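Local coordinates for protein KLLA0E08119p (Kluyveromyces lactis, PDB 3VA7) that probably carboxylates urea to urea-1-carboxylate in an ATP- and biotin-dependent reaction, as the urea carboxylase part of a larger urea-degrading enzyme, at residues A[1091-1095]-A[1096-1100]; A[1079-1082]-A[1083-1087]; A[670-674]-A[675-679]. All blocks are in the same frame, centred on the assembly; numbering follows the deposited sequence.

Contact 1 of 3, residues A[1091-1095]-A[1096-1100]; sequences EDNDN and GKFKI
The side-chain amide of Asn1093 and the ring of Phe1098 stand almost square to each other, their planes 88° apart. Asn1093 CB comes obliquely to the ring, 4.0 Å from Phe1098 CD2, and does not stack on it. The firmer touch is at the root of the two side chains, where Asn1093 CB lies 3.7 Å from Phe1098 CB. A chi1 of 173° sets the Phe1098 ring opposite the backbone N and away from the helix, against Pro931 on strand 922-934. Ile1100 CD1 approaches Asn1093 OD1, and a water donates to both that oxygen and Phe1098 O, bridging side chain and backbone. Lys1097 NZ and Asp1092 OD1 bond to Thr72 and Tyr67, so the turn also faces the biotin carboxylase region.

The backbone closes the helix. Asp1092 O accepts from Lys1097 N at 2.8 Å and from Asn1095 N at 3.2 Å, on opposite faces of its carbonyl plane. Gly1096 N reaches Asn1093 O at 3.2 Å from above the carbonyl plane. Gly1096, at positive phi, is the C-prime residue of a Schellman motif, which ends helix 1083-1094 and turns the chain toward strand 1101-1108.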
ATOM      1  N   GLU A1091     -14.570  -5.354  -5.074  1.00 32.95           N
ATOM      2  CA  GLU A1091     -13.652  -6.496  -5.120  1.00 34.38           C
ATOM      3  C   GLU A1091     -13.135  -6.738  -6.531  1.00 33.24           C
ATOM      4  O   GLU A1091     -11.931  -6.871  -6.738  1.00 34.25           O
ATOM      5  CB  GLU A1091     -14.283  -7.764  -4.558  1.00 35.08           C
ATOM      6  CG  GLU A1091     -13.259  -8.685  -3.863  1.00 40.46           C
ATOM      7  CD  GLU A1091     -13.787 -10.135  -3.596  1.00 49.96           C
ATOM      8  OE1 GLU A1091     -15.026 -10.389  -3.787  1.00 49.91           O
ATOM      9  OE2 GLU A1091     -12.940 -11.018  -3.203  1.00 51.62           O
ATOM     10  N   ASP A1092     -14.022  -6.727  -7.500  1.00 32.32           N
ATOM     11  CA  ASP A1092     -13.594  -6.928  -8.867  1.00 32.25           C
ATOM     12  C   ASP A1092     -12.551  -5.865  -9.316  1.00 32.35           C
ATOM     13  O   ASP A1092     -11.579  -6.188  -9.989  1.00 33.15           O
ATOM     14  CB  ASP A1092     -14.794  -6.929  -9.819  1.00 31.81           C
ATOM     15  CG  ASP A1092     -15.590  -8.257  -9.817  1.00 31.90           C
ATOM     16  OD1 ASP A1092     -15.152  -9.279  -9.235  1.00 29.81           O
ATOM     17  OD2 ASP A1092     -16.685  -8.274 -10.454  1.00 30.28           O
ATOM     18  N   ASN A1093     -12.768  -4.607  -8.949  1.00 31.59           N
ATOM     19  CA  ASN A1093     -11.941  -3.521  -9.382  1.00 31.20           C
ATOM     20  C   ASN A1093     -10.572  -3.527  -8.670  1.00 32.58           C
ATOM     21  O   ASN A1093      -9.570  -3.113  -9.268  1.00 32.32           O
ATOM     22  CB  ASN A1093     -12.666  -2.201  -9.187  1.00 30.08           C
ATOM     23  CG  ASN A1093     -11.794  -0.984  -9.530  1.00 30.06           C
ATOM     24  OD1 ASN A1093     -11.462  -0.771 -10.724  1.00 29.53           O
ATOM     25  ND2 ASN A1093     -11.418  -0.183  -8.501  1.00 16.69           N
ATOM     26  N   ASP A1094     -10.533  -4.019  -7.426  1.00 33.03           N
ATOM     27  CA  ASP A1094      -9.285  -4.147  -6.684  1.00 34.47           C
ATOM     28  C   ASP A1094      -8.398  -5.184  -7.281  1.00 35.15           C
ATOM     29  O   ASP A1094      -7.218  -5.232  -6.899  1.00 35.69           O
ATOM     30  CB  ASP A1094      -9.479  -4.540  -5.201  1.00 34.32           C
ATOM     31  CG  ASP A1094      -9.914  -3.359  -4.321  1.00 36.66           C
ATOM     32  OD1 ASP A1094      -9.808  -2.177  -4.739  1.00 36.95           O
ATOM     33  OD2 ASP A1094     -10.378  -3.614  -3.192  1.00 38.24           O
ATOM     34  N   ASN A1095      -8.968  -6.060  -8.128  1.00 35.24           N
ATOM     35  CA  ASN A1095      -8.209  -7.154  -8.759  1.00 35.29           C
ATOM     36  C   ASN A1095      -8.135  -6.958 -10.250  1.00 35.51           C
ATOM     37  O   ASN A1095      -7.787  -7.896 -10.992  1.00 36.13           O
ATOM     38  CB  ASN A1095      -8.769  -8.530  -8.400  1.00 34.93           C
ATOM     39  CG  ASN A1095      -8.703  -8.805  -6.886  1.00 38.26           C
ATOM     40  OD1 ASN A1095      -9.650  -8.460  -6.134  1.00 39.77           O
ATOM     41  ND2 ASN A1095      -7.565  -9.372  -6.415  1.00 37.09           N
ATOM     42  N   GLY A1096      -8.490  -5.745 -10.684  1.00 34.64           N
ATOM     43  CA  GLY A1096      -8.435  -5.377 -12.077  1.00 35.44           C
ATOM     44  C   GLY A1096      -9.390  -6.077 -13.032  1.00 36.26           C
ATOM     45  O   GLY A1096      -9.202  -6.007 -14.251  1.00 36.33           O
ATOM     46  N   LYS A1097     -10.444  -6.684 -12.488  1.00 36.62           N
ATOM     47  CA  LYS A1097     -11.490  -7.330 -13.269  1.00 37.15           C
ATOM     48  C   LYS A1097     -12.766  -6.500 -13.439  1.00 36.72           C
ATOM     49  O   LYS A1097     -13.812  -7.039 -13.773  1.00 37.17           O
ATOM     50  CB  LYS A1097     -11.850  -8.634 -12.593  1.00 37.82           C
ATOM     51  CG  LYS A1097     -10.696  -9.615 -12.585  1.00 42.40           C
ATOM     52  CD  LYS A1097     -10.095  -9.739 -13.988  1.00 49.05           C
ATOM     53  CE  LYS A1097      -8.671 -10.310 -13.948  1.00 52.45           C
ATOM     54  NZ  LYS A1097      -8.733 -11.794 -13.805  1.00 57.61           N
ATOM     55  N   PHE A1098     -12.702  -5.197 -13.176  1.00 35.39           N
ATOM     56  CA  PHE A1098     -13.846  -4.333 -13.410  1.00 33.69           C
ATOM     57  C   PHE A1098     -13.518  -3.253 -14.449  1.00 33.40           C
ATOM     58  O   PHE A1098     -12.569  -2.517 -14.333  1.00 33.73           O
ATOM     59  CB  PHE A1098     -14.346  -3.723 -12.084  1.00 32.72           C
ATOM     60  CG  PHE A1098     -15.424  -2.685 -12.270  1.00 32.82           C
ATOM     61  CD1 PHE A1098     -16.749  -3.059 -12.535  1.00 31.97           C
ATOM     62  CD2 PHE A1098     -15.125  -1.335 -12.211  1.00 31.71           C
ATOM     63  CE1 PHE A1098     -17.720  -2.122 -12.719  1.00 31.90           C
ATOM     64  CE2 PHE A1098     -16.118  -0.387 -12.404  1.00 32.34           C
ATOM     65  CZ  PHE A1098     -17.406  -0.775 -12.662  1.00 32.47           C
ATOM     66  N   LYS A1099     -14.358  -3.140 -15.453  1.00 34.33           N
ATOM     67  CA  LYS A1099     -14.116  -2.327 -16.618  1.00 34.17           C
ATOM     68  C   LYS A1099     -14.702  -0.937 -16.414  1.00 33.46           C
ATOM     69  O   LYS A1099     -15.873  -0.657 -16.689  1.00 33.58           O
ATOM     70  CB  LYS A1099     -14.691  -3.052 -17.840  1.00 34.36           C
ATOM     71  CG  LYS A1099     -14.929  -2.188 -19.075  1.00 39.88           C
ATOM     72  CD  LYS A1099     -13.676  -1.906 -19.873  1.00 47.56           C
ATOM     73  CE  LYS A1099     -14.099  -1.236 -21.213  1.00 54.35           C
ATOM     74  NZ  LYS A1099     -13.190  -1.476 -22.410  1.00 56.60           N
ATOM     75  N   ILE A1100     -13.854  -0.047 -15.954  1.00 32.74           N
ATOM     76  CA  ILE A1100     -14.244   1.330 -15.793  1.00 32.36           C
ATOM     77  C   ILE A1100     -14.700   1.967 -17.090  1.00 32.49           C
ATOM     78  O   ILE A1100     -14.022   1.873 -18.092  1.00 32.59           O
ATOM     79  CB  ILE A1100     -13.116   2.162 -15.199  1.00 31.67           C
ATOM     80  CG1 ILE A1100     -12.558   1.414 -13.994  1.00 29.39           C
ATOM     81  CG2 ILE A1100     -13.652   3.589 -14.855  1.00 32.33           C
ATOM     82  CD1 ILE A1100     -12.048   2.267 -12.970  1.00 24.72           C
TER
HETATM   83  O   HOH W   1     -10.580  -2.806 -12.613  1.00 19.73           O

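Contact 2 of 3, residues A[1079-1082]-A[1083-1087]; sequences YPVT and EEELE
Thr1082 and Glu1085 meet with their side chains at about a right angle, the glutamate passing across the threonine from the first turn of the helix. With chi1 at -70°, Glu1085 CG sits beside its own backbone N, and the chain stays extended beyond it, which brings the carboxylate back past Thr1082 CB to the backbone amide of Thr1082, just beyond the strand. There Glu1085 OE1 accepts from Thr1082 N at 3.1 Å, in a nearly straight bond (N-H...O 176°) that meets the oxygen from above the carboxylate plane. The aliphatic part is in touch as well, Glu1085 CG lying 3.8 Å from Thr1082 CB.

Val1081 lies obliquely to the same glutamate and has Glu1085 OE1 3.6 Å from its CB. Its CG2 branch faces Leu1086: Val1081 CG2 packs 3.8 Å from Leu1086 CB, the two side chains again at about a right angle. Leu1086 is buried and reaches on to Ala933 of strand 922-934, while Val1081 leans on Pro931 of that strand. Glu1083 instead turns its carboxylate to the backbone N of Ser937.

Leu1086 N donates to Thr1082 O at 3.0 Å, the opening bond of the helix. The negative charge of Glu1085 beside this N-terminal end is probably favourable. Strand 1079-1081 and helix 1083-1087 run at 99° to each other. Thr1082 occupies the N-cap position, but its side chain makes no capping bond; what remains is one half of a capping box, the N3 glutamate gripping the N-cap amide at a sharp strand-to-helix corner.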
ATOM      1  N   TYR A1079     -23.940   6.503 -11.714  1.00 27.11           N
ATOM      2  CA  TYR A1079     -25.099   5.643 -11.987  1.00 27.01           C
ATOM      3  C   TYR A1079     -25.437   4.760 -10.781  1.00 27.86           C
ATOM      4  O   TYR A1079     -24.535   4.309 -10.040  1.00 28.38           O
ATOM      5  CB  TYR A1079     -24.950   4.832 -13.305  1.00 27.17           C
ATOM      6  CG  TYR A1079     -23.891   3.733 -13.309  1.00 25.13           C
ATOM      7  CD1 TYR A1079     -24.192   2.445 -12.840  1.00 21.59           C
ATOM      8  CD2 TYR A1079     -22.582   3.997 -13.777  1.00 24.22           C
ATOM      9  CE1 TYR A1079     -23.241   1.474 -12.817  1.00 23.15           C
ATOM     10  CE2 TYR A1079     -21.605   3.018 -13.778  1.00 22.22           C
ATOM     11  CZ  TYR A1079     -21.935   1.761 -13.306  1.00 25.45           C
ATOM     12  OH  TYR A1079     -20.975   0.794 -13.305  1.00 24.98           O
ATOM     13  N   PRO A1080     -26.734   4.526 -10.550  1.00 28.92           N
ATOM     14  CA  PRO A1080     -27.247   3.763  -9.347  1.00 28.91           C
ATOM     15  C   PRO A1080     -26.912   2.276  -9.329  1.00 28.50           C
ATOM     16  O   PRO A1080     -27.158   1.606 -10.312  1.00 29.20           O
ATOM     17  CB  PRO A1080     -28.755   3.887  -9.491  1.00 28.43           C
ATOM     18  CG  PRO A1080     -28.933   4.078 -11.044  1.00 30.47           C
ATOM     19  CD  PRO A1080     -27.839   5.034 -11.388  1.00 28.43           C
ATOM     20  N   VAL A1081     -26.268   1.819  -8.257  1.00 28.30           N
ATOM     21  CA  VAL A1081     -26.192   0.422  -7.873  1.00 28.50           C
ATOM     22  C   VAL A1081     -26.555   0.254  -6.393  1.00 29.66           C
ATOM     23  O   VAL A1081     -26.503   1.209  -5.558  1.00 28.77           O
ATOM     24  CB  VAL A1081     -24.795  -0.246  -8.028  1.00 28.86           C
ATOM     25  CG1 VAL A1081     -24.435  -0.412  -9.454  1.00 26.10           C
ATOM     26  CG2 VAL A1081     -23.679   0.458  -7.178  1.00 28.55           C
ATOM     27  N   THR A1082     -26.909  -0.986  -6.096  1.00 29.73           N
ATOM     28  CA  THR A1082     -27.233  -1.445  -4.763  1.00 30.30           C
ATOM     29  C   THR A1082     -25.954  -1.554  -3.942  1.00 30.09           C
ATOM     30  O   THR A1082     -24.902  -1.748  -4.515  1.00 30.06           O
ATOM     31  CB  THR A1082     -27.894  -2.825  -4.962  1.00 31.08           C
ATOM     32  OG1 THR A1082     -29.309  -2.624  -5.046  1.00 30.57           O
ATOM     33  CG2 THR A1082     -27.545  -3.832  -3.877  1.00 32.00           C
ATOM     34  N   GLU A1083     -26.031  -1.460  -2.617  1.00 30.53           N
ATOM     35  CA  GLU A1083     -24.855  -1.725  -1.788  1.00 31.60           C
ATOM     36  C   GLU A1083     -24.144  -3.047  -2.123  1.00 33.30           C
ATOM     37  O   GLU A1083     -22.918  -3.066  -2.351  1.00 33.87           O
ATOM     38  CB  GLU A1083     -25.119  -1.610  -0.295  1.00 30.38           C
ATOM     39  CG  GLU A1083     -23.886  -1.978   0.490  1.00 32.18           C
ATOM     40  CD  GLU A1083     -23.873  -1.504   1.925  1.00 32.02           C
ATOM     41  OE1 GLU A1083     -24.741  -0.722   2.298  1.00 31.53           O
ATOM     42  OE2 GLU A1083     -22.981  -1.916   2.688  1.00 33.72           O
ATOM     43  N   GLU A1084     -24.884  -4.148  -2.175  1.00 34.47           N
ATOM     44  CA  GLU A1084     -24.278  -5.453  -2.477  1.00 35.36           C
ATOM     45  C   GLU A1084     -23.704  -5.506  -3.925  1.00 34.31           C
ATOM     46  O   GLU A1084     -22.667  -6.096  -4.158  1.00 34.32           O
ATOM     47  CB  GLU A1084     -25.279  -6.603  -2.199  1.00 36.43           C
ATOM     48  CG  GLU A1084     -24.666  -7.969  -1.697  1.00 41.84           C
ATOM     49  CD  GLU A1084     -23.956  -7.905  -0.319  1.00 49.19           C
ATOM     50  OE1 GLU A1084     -22.754  -8.281  -0.207  1.00 52.08           O
ATOM     51  OE2 GLU A1084     -24.588  -7.465   0.663  1.00 53.56           O
ATOM     52  N   GLU A1085     -24.357  -4.876  -4.888  1.00 33.58           N
ATOM     53  CA  GLU A1085     -23.815  -4.823  -6.224  1.00 33.00           C
ATOM     54  C   GLU A1085     -22.495  -4.035  -6.253  1.00 33.58           C
ATOM     55  O   GLU A1085     -21.618  -4.313  -7.103  1.00 34.32           O
ATOM     56  CB  GLU A1085     -24.789  -4.168  -7.192  1.00 33.10           C
ATOM     57  CG  GLU A1085     -26.026  -4.964  -7.523  1.00 35.47           C
ATOM     58  CD  GLU A1085     -27.067  -4.207  -8.390  1.00 39.67           C
ATOM     59  OE1 GLU A1085     -27.069  -2.963  -8.541  1.00 40.91           O
ATOM     60  OE2 GLU A1085     -27.949  -4.883  -8.913  1.00 42.77           O
ATOM     61  N   LEU A1086     -22.385  -3.038  -5.361  1.00 32.80           N
ATOM     62  CA  LEU A1086     -21.200  -2.203  -5.214  1.00 31.37           C
ATOM     63  C   LEU A1086     -20.080  -2.950  -4.552  1.00 31.14           C
ATOM     64  O   LEU A1086     -18.953  -2.726  -4.859  1.00 32.45           O
ATOM     65  CB  LEU A1086     -21.490  -0.927  -4.398  1.00 31.01           C
ATOM     66  CG  LEU A1086     -20.259  -0.068  -4.101  1.00 27.84           C
ATOM     67  CD1 LEU A1086     -19.786   0.578  -5.375  1.00 28.97           C
ATOM     68  CD2 LEU A1086     -20.527   1.000  -3.097  1.00 24.15           C
ATOM     69  N   GLU A1087     -20.369  -3.810  -3.607  1.00 31.08           N
ATOM     70  CA  GLU A1087     -19.299  -4.583  -3.044  1.00 31.75           C
ATOM     71  C   GLU A1087     -18.746  -5.597  -4.077  1.00 31.00           C
ATOM     72  O   GLU A1087     -17.597  -5.995  -3.974  1.00 30.91           O
ATOM     73  CB  GLU A1087     -19.732  -5.270  -1.736  1.00 31.82           C
ATOM     74  CG  GLU A1087     -20.143  -4.308  -0.652  1.00 34.28           C
ATOM     75  CD  GLU A1087     -18.997  -3.562   0.063  1.00 37.31           C
ATOM     76  OE1 GLU A1087     -19.317  -2.638   0.889  1.00 34.05           O
ATOM     77  OE2 GLU A1087     -17.792  -3.901  -0.180  1.00 38.63           O
TER

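Contact 3 of 3, residues A[670-674]-A[675-679]; sequences GPHGS and IDLFK
Ser674 O is the shared acceptor of this turn, gripped by two successive backbone amides. Leu677 N donates at 3.2 Å from above the carbonyl plane, while Phe678 N, also at 3.2 Å, lies only 17° off that plane. A second acceptor, His672 O, takes Ser674 N at 2.6 Å across Gly673, the centre of an inverse gamma turn. The same oxygen has an aromatic neighbour: it lies in the plane of the Phe678 ring, at the edge, 3.2 Å from Phe678 CD1, so that the polarised ring C-H faces a carbonyl oxygen already used by an amide.

The side chains close round this backbone frame. Leu677 CD1 reaches over to the root of the histidine, 3.3 Å from His672 CB, and obliquely to its ring. Pro671 CB covers one face of the imidazole, 3.7 Å above its centre. Phe678 meets the rings of Trp711 and Phe738. With an alanine here, that edge at His672 O would be gone, and Trp711 and Phe738 would probably be left without their aromatic mate beside Val757.

Asp676 OD1 forms a salt bridge with Arg841 NH2, and Pro671 O is bonded by Arg841 NE, so one guanidinium holds a carbonyl before the turn and a carboxylate within it. The chemistry implies a largely buried, non-helical turn: the carbonyls of Ser674 and His672 are met within it, other backbone groups pair outside, as His672 with Cys758 and Leu677 with Ala712, and its acidic group is spent on an arginine linking the two halves of the carboxyltransferase region, the His672 side chain lying about 11 Å from the bound biotin group.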
ATOM      1  N   GLY A 670      -0.154  34.243   6.935  1.00 35.11           N
ATOM      2  CA  GLY A 670      -0.786  33.846   5.642  1.00 33.82           C
ATOM      3  C   GLY A 670      -1.102  32.365   5.397  1.00 32.34           C
ATOM      4  O   GLY A 670      -0.399  31.514   5.901  1.00 32.87           O
ATOM      5  N   PRO A 671      -2.062  32.045   4.514  1.00 31.81           N
ATOM      6  CA  PRO A 671      -2.633  32.952   3.538  1.00 31.69           C
ATOM      7  C   PRO A 671      -3.735  33.808   4.042  1.00 32.20           C
ATOM      8  O   PRO A 671      -3.890  34.940   3.574  1.00 33.34           O
ATOM      9  CB  PRO A 671      -3.189  32.034   2.464  1.00 31.37           C
ATOM     10  CG  PRO A 671      -3.056  30.705   2.937  1.00 32.06           C
ATOM     11  CD  PRO A 671      -2.101  30.658   4.048  1.00 32.16           C
ATOM     12  N   HIS A 672      -4.521  33.309   4.982  1.00 32.32           N
ATOM     13  CA  HIS A 672      -5.787  33.994   5.251  1.00 31.22           C
ATOM     14  C   HIS A 672      -5.859  34.833   6.547  1.00 31.20           C
ATOM     15  O   HIS A 672      -6.904  35.331   6.901  1.00 29.57           O
ATOM     16  CB  HIS A 672      -6.957  33.040   5.055  1.00 30.37           C
ATOM     17  CG  HIS A 672      -6.926  32.327   3.741  1.00 30.92           C
ATOM     18  ND1 HIS A 672      -7.107  32.976   2.540  1.00 29.58           N
ATOM     19  CD2 HIS A 672      -6.711  31.020   3.430  1.00 32.28           C
ATOM     20  CE1 HIS A 672      -6.998  32.112   1.545  1.00 26.93           C
ATOM     21  NE2 HIS A 672      -6.752  30.919   2.059  1.00 30.81           N
ATOM     22  N   GLY A 673      -4.716  35.044   7.208  1.00 33.14           N
ATOM     23  CA  GLY A 673      -4.667  35.913   8.421  1.00 34.54           C
ATOM     24  C   GLY A 673      -4.861  37.386   8.045  1.00 35.66           C
ATOM     25  O   GLY A 673      -4.004  38.217   8.331  1.00 35.87           O
ATOM     26  N   SER A 674      -5.987  37.706   7.406  1.00 35.98           N
ATOM     27  CA  SER A 674      -6.254  39.068   6.925  1.00 36.21           C
ATOM     28  C   SER A 674      -7.704  39.357   7.170  1.00 36.89           C
ATOM     29  O   SER A 674      -8.470  38.414   7.359  1.00 37.99           O
ATOM     30  CB  SER A 674      -5.983  39.167   5.442  1.00 36.04           C
ATOM     31  OG  SER A 674      -6.826  38.280   4.762  1.00 33.44           O
ATOM     32  N   ILE A 675      -8.095  40.632   7.177  1.00 36.79           N
ATOM     33  CA  ILE A 675      -9.409  41.009   7.758  1.00 36.77           C
ATOM     34  C   ILE A 675     -10.590  40.858   6.771  1.00 35.92           C
ATOM     35  O   ILE A 675     -11.727  41.177   7.116  1.00 36.61           O
ATOM     36  CB  ILE A 675      -9.397  42.432   8.436  1.00 37.10           C
ATOM     37  CG1 ILE A 675      -9.124  43.554   7.406  1.00 39.03           C
ATOM     38  CG2 ILE A 675      -8.343  42.514   9.509  1.00 37.04           C
ATOM     39  CD1 ILE A 675      -9.397  44.991   7.952  1.00 40.06           C
ATOM     40  N   ASP A 676     -10.318  40.403   5.552  1.00 34.78           N
ATOM     41  CA  ASP A 676     -11.362  39.995   4.601  1.00 34.23           C
ATOM     42  C   ASP A 676     -12.028  38.701   5.111  1.00 35.10           C
ATOM     43  O   ASP A 676     -13.166  38.405   4.729  1.00 33.74           O
ATOM     44  CB  ASP A 676     -10.792  39.764   3.175  1.00 33.41           C
ATOM     45  CG  ASP A 676      -9.483  38.997   3.184  1.00 34.26           C
ATOM     46  OD1 ASP A 676      -9.181  38.181   2.291  1.00 37.99           O
ATOM     47  OD2 ASP A 676      -8.723  39.181   4.130  1.00 39.06           O
ATOM     48  N   LEU A 677     -11.322  37.971   5.995  1.00 36.08           N
ATOM     49  CA  LEU A 677     -11.780  36.684   6.534  1.00 37.84           C
ATOM     50  C   LEU A 677     -11.942  36.596   8.076  1.00 38.17           C
ATOM     51  O   LEU A 677     -12.973  36.118   8.549  1.00 38.30           O
ATOM     52  CB  LEU A 677     -10.859  35.552   6.030  1.00 38.16           C
ATOM     53  CG  LEU A 677     -10.756  35.562   4.514  1.00 39.28           C
ATOM     54  CD1 LEU A 677      -9.496  34.884   3.973  1.00 37.72           C
ATOM     55  CD2 LEU A 677     -12.025  34.938   3.961  1.00 38.65           C
ATOM     56  N   PHE A 678     -10.913  36.980   8.834  1.00 38.65           N
ATOM     57  CA  PHE A 678     -10.961  37.038  10.317  1.00 39.94           C
ATOM     58  C   PHE A 678     -11.042  38.475  10.896  1.00 40.93           C
ATOM     59  O   PHE A 678     -10.418  39.400  10.381  1.00 40.92           O
ATOM     60  CB  PHE A 678      -9.702  36.439  10.909  1.00 39.15           C
ATOM     61  CG  PHE A 678      -9.488  34.997  10.589  1.00 40.20           C
ATOM     62  CD1 PHE A 678      -8.766  34.625   9.451  1.00 38.81           C
ATOM     63  CD2 PHE A 678      -9.964  33.995  11.450  1.00 39.86           C
ATOM     64  CE1 PHE A 678      -8.529  33.304   9.160  1.00 37.11           C
ATOM     65  CE2 PHE A 678      -9.732  32.655  11.170  1.00 37.66           C
ATOM     66  CZ  PHE A 678      -9.009  32.306  10.019  1.00 38.84           C
ATOM     67  N   LYS A 679     -11.745  38.669  12.000  1.00 42.07           N
ATOM     68  CA  LYS A 679     -11.623  39.961  12.666  1.00 43.68           C
ATOM     69  C   LYS A 679     -10.201  40.208  13.165  1.00 44.42           C
ATOM     70  O   LYS A 679      -9.540  39.272  13.655  1.00 44.83           O
ATOM     71  CB  LYS A 679     -12.633  40.117  13.807  1.00 43.64           C
ATOM     72  CG  LYS A 679     -13.972  40.567  13.293  1.00 44.16           C
ATOM     73  CD  LYS A 679     -15.061  40.484  14.353  1.00 50.56           C
ATOM     74  CE  LYS A 679     -16.454  40.593  13.686  1.00 54.22           C
ATOM     75  NZ  LYS A 679     -16.342  41.273  12.306  1.00 54.75           N
TER

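From the N terminus, contact 3 comes first, closing the turn at 670-679 between strand 662-669 and helix 680-688. Some 400 residues later, contact 2 turns strand 1075-1081 into helix 1083-1094, and contact 1 ends that same helix before strand 1101-1108. The three are in series, with none enclosing or crossing another. Contacts 1 and 2 lie at the two ends of one helix, their centres 14 Å apart, and touch where Phe1098 CZ packs 4.0 Å from Tyr1079 OH. The strands leading in and out both pair with strand 922-934. Contact 3 is remote, its nearest atoms about 33 Å from either, and belongs to a different part of the fold, following strand 662-669 and touching strand 756-762 of another sheet.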